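Local coordinates for hypothetical protein aq_1494 (Aquifex aeolicus, PDB 2EGR) that belongs to the 4-hydroxybenzoyl-CoA thioesterase family and is a putative esterase that may hydrolyse fatty acyl-CoA thioesters, at residues S23-Y28 against A99-N104. Numbering follows the deposited sequence.
Sequences SNYFRY and AVAKAN
Tyr25 reaches from helix 22-39 to Val100 and Ala101 on strand 98-111. Its CB leaves the helix toward the strand. CG lies anti to the carbonyl carbon and beside the backbone N (chi1 -71°), and this directs the ring toward the strand. The backbones stay well apart, with Tyr25 CA 8.9 Å from Ala101 CA. Tyr25 CD1 lies 4.2 Å from Ala101 CB, and CE1, the next atom out, comes closest to that methyl carbon at 4.1 Å. The methyl group comes to the ring obliquely. At the tip, Tyr25 OH comes to 4.4 Å from Val100 CG1, a loose approach. Tyr25 OH is also 2.9 Å from a water oxygen, a hydrogen bond. The water oxygen donates weakly to Val100 O at 3.3 Å, and so links the phenol to the strand backbone. Both strand residues pair with Val93 of strand 86-95, which makes a classic beta bulge here. Around the ring, Tyr63 packs edge-to-face and Leu67 adds a further contact. On the next residue of the helix, Phe26 stacks on Phe26 of the second subunit, so this helix turn also serves the subunit interface.

This is helix-on-sheet packing of the hotdog fold, in which the antiparallel sheet wraps round the long helix. The side chain of Tyr25 is about 9 Å from that of Asp15, the predicted active-site residue. One apolar contact and a water link that is weak on the strand side suggest that the ring's position rests at least as much on neighbours such as Tyr63 and Leu67 as on this strand.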
loop_
_atom_site.group_PDB
_atom_site.type_symbol
_atom_site.label_atom_id
_atom_site.label_comp_id
_atom_site.label_asym_id
_atom_site.label_seq_id
_atom_site.Cartn_x
_atom_site.Cartn_y
_atom_site.Cartn_z
ATOM N N SER A 23 -7.078 6.415 -1.547
ATOM C CA SER A 23 -6.292 5.898 -2.614
ATOM C C SER A 23 -6.625 4.420 -2.884
ATOM O O SER A 23 -6.351 3.944 -3.948
ATOM C CB SER A 23 -4.792 6.024 -2.295
ATOM O OG SER A 23 -4.435 5.165 -1.216
ATOM N N ASN A 24 -7.159 3.716 -1.889
ATOM C CA ASN A 24 -7.424 2.275 -2.035
ATOM C C ASN A 24 -8.651 2.033 -2.909
ATOM O O ASN A 24 -8.808 0.945 -3.453
ATOM C CB ASN A 24 -7.626 1.601 -0.662
ATOM C CG ASN A 24 -6.307 1.475 0.127
ATOM O OD1 ASN A 24 -6.276 1.518 1.367
ATOM N ND2 ASN A 24 -5.249 1.298 -0.585
ATOM N N TYR A 25 -9.525 3.027 -3.028
ATOM C CA TYR A 25 -10.687 2.876 -3.945
ATOM C C TYR A 25 -10.235 2.596 -5.352
ATOM O O TYR A 25 -10.819 1.745 -6.022
ATOM C CB TYR A 25 -11.648 4.087 -3.868
ATOM C CG TYR A 25 -12.444 4.176 -2.602
ATOM C CD1 TYR A 25 -13.839 3.932 -2.624
ATOM C CD2 TYR A 25 -11.843 4.515 -1.371
ATOM C CE1 TYR A 25 -14.594 4.024 -1.469
ATOM C CE2 TYR A 25 -12.602 4.611 -0.159
ATOM C CZ TYR A 25 -13.992 4.379 -0.245
ATOM O OH TYR A 25 -14.772 4.470 0.875
ATOM N N PHE A 26 -9.135 3.237 -5.805
ATOM C CA PHE A 26 -8.599 2.963 -7.128
ATOM C C PHE A 26 -8.127 1.524 -7.263
ATOM O O PHE A 26 -8.244 0.939 -8.329
ATOM C CB PHE A 26 -7.529 3.981 -7.512
ATOM C CG PHE A 26 -8.070 5.375 -7.505
ATOM C CD1 PHE A 26 -8.857 5.840 -8.590
ATOM C CD2 PHE A 26 -7.920 6.182 -6.374
ATOM C CE1 PHE A 26 -9.405 7.129 -8.545
ATOM C CE2 PHE A 26 -8.500 7.466 -6.311
ATOM C CZ PHE A 26 -9.234 7.936 -7.413
ATOM N N ARG A 27 -7.611 0.969 -6.167
ATOM C CA ARG A 27 -7.190 -0.443 -6.159
ATOM C C ARG A 27 -8.387 -1.381 -6.285
ATOM O O ARG A 27 -8.332 -2.352 -7.074
ATOM C CB ARG A 27 -6.363 -0.726 -4.911
ATOM C CG ARG A 27 -5.084 0.151 -4.896
ATOM C CD ARG A 27 -4.239 -0.029 -3.602
ATOM N NE ARG A 27 -2.995 0.782 -3.734
ATOM C CZ ARG A 27 -1.862 0.541 -3.072
ATOM N NH1 ARG A 27 -1.832 -0.440 -2.150
ATOM N NH2 ARG A 27 -0.772 1.322 -3.301
ATOM N N TYR A 28 -9.456 -1.059 -5.558
ATOM C CA TYR A 28 -10.715 -1.787 -5.662
ATOM C C TYR A 28 -11.245 -1.740 -7.089
ATOM O O TYR A 28 -11.653 -2.773 -7.609
ATOM C CB TYR A 28 -11.775 -1.222 -4.733
ATOM C CG TYR A 28 -11.531 -1.295 -3.238
ATOM C CD1 TYR A 28 -10.668 -2.231 -2.678
ATOM C CD2 TYR A 28 -12.208 -0.424 -2.398
ATOM C CE1 TYR A 28 -10.506 -2.300 -1.276
ATOM C CE2 TYR A 28 -12.079 -0.466 -1.034
ATOM C CZ TYR A 28 -11.210 -1.420 -0.475
ATOM O OH TYR A 28 -11.099 -1.469 0.897
ATOM N N ALA A 99 -25.199 4.167 -2.228
ATOM C CA ALA A 99 -24.036 4.610 -2.998
ATOM C C ALA A 99 -23.093 5.444 -2.116
ATOM O O ALA A 99 -23.428 6.548 -1.643
ATOM C CB ALA A 99 -24.457 5.366 -4.252
ATOM N N VAL A 100 -21.903 4.890 -1.911
ATOM C CA VAL A 100 -20.923 5.392 -0.963
ATOM C C VAL A 100 -19.815 6.175 -1.725
ATOM O O VAL A 100 -19.123 7.037 -1.154
ATOM C CB VAL A 100 -20.443 4.128 -0.162
ATOM C CG1 VAL A 100 -18.984 3.868 -0.204
ATOM C CG2 VAL A 100 -21.114 4.006 1.212
ATOM N N ALA A 101 -19.653 5.866 -3.012
ATOM C CA ALA A 101 -18.757 6.602 -3.891
ATOM C C ALA A 101 -19.091 6.331 -5.346
ATOM O O ALA A 101 -19.719 5.304 -5.681
ATOM C CB ALA A 101 -17.273 6.218 -3.600
ATOM N N LYS A 102 -18.673 7.240 -6.219
ATOM C CA LYS A 102 -18.776 7.056 -7.673
ATOM C C LYS A 102 -17.476 7.466 -8.307
ATOM O O LYS A 102 -16.846 8.410 -7.841
ATOM C CB LYS A 102 -19.905 7.921 -8.256
ATOM C CG LYS A 102 -21.249 7.456 -7.824
ATOM C CD LYS A 102 -22.348 8.104 -8.650
ATOM C CE LYS A 102 -23.726 7.620 -8.222
ATOM N NZ LYS A 102 -24.764 8.444 -8.994
ATOM N N ALA A 103 -17.120 6.796 -9.400
ATOM C CA ALA A 103 -15.855 6.998 -10.083
ATOM C C ALA A 103 -15.901 6.668 -11.566
ATOM O O ALA A 103 -16.880 6.074 -12.076
ATOM C CB ALA A 103 -14.780 6.140 -9.418
ATOM N N ASN A 104 -14.803 6.995 -12.234
ATOM C CA ASN A 104 -14.589 6.649 -13.614
ATOM C C ASN A 104 -13.108 6.644 -13.927
ATOM O O ASN A 104 -12.319 7.368 -13.261
ATOM C CB ASN A 104 -15.391 7.573 -14.546
ATOM C CG ASN A 104 -14.980 9.042 -14.451
ATOM O OD1 ASN A 104 -14.018 9.456 -15.085
ATOM N ND2 ASN A 104 -15.768 9.840 -13.738
HETATM O O HOH W 1 -16.154 6.955 0.323
#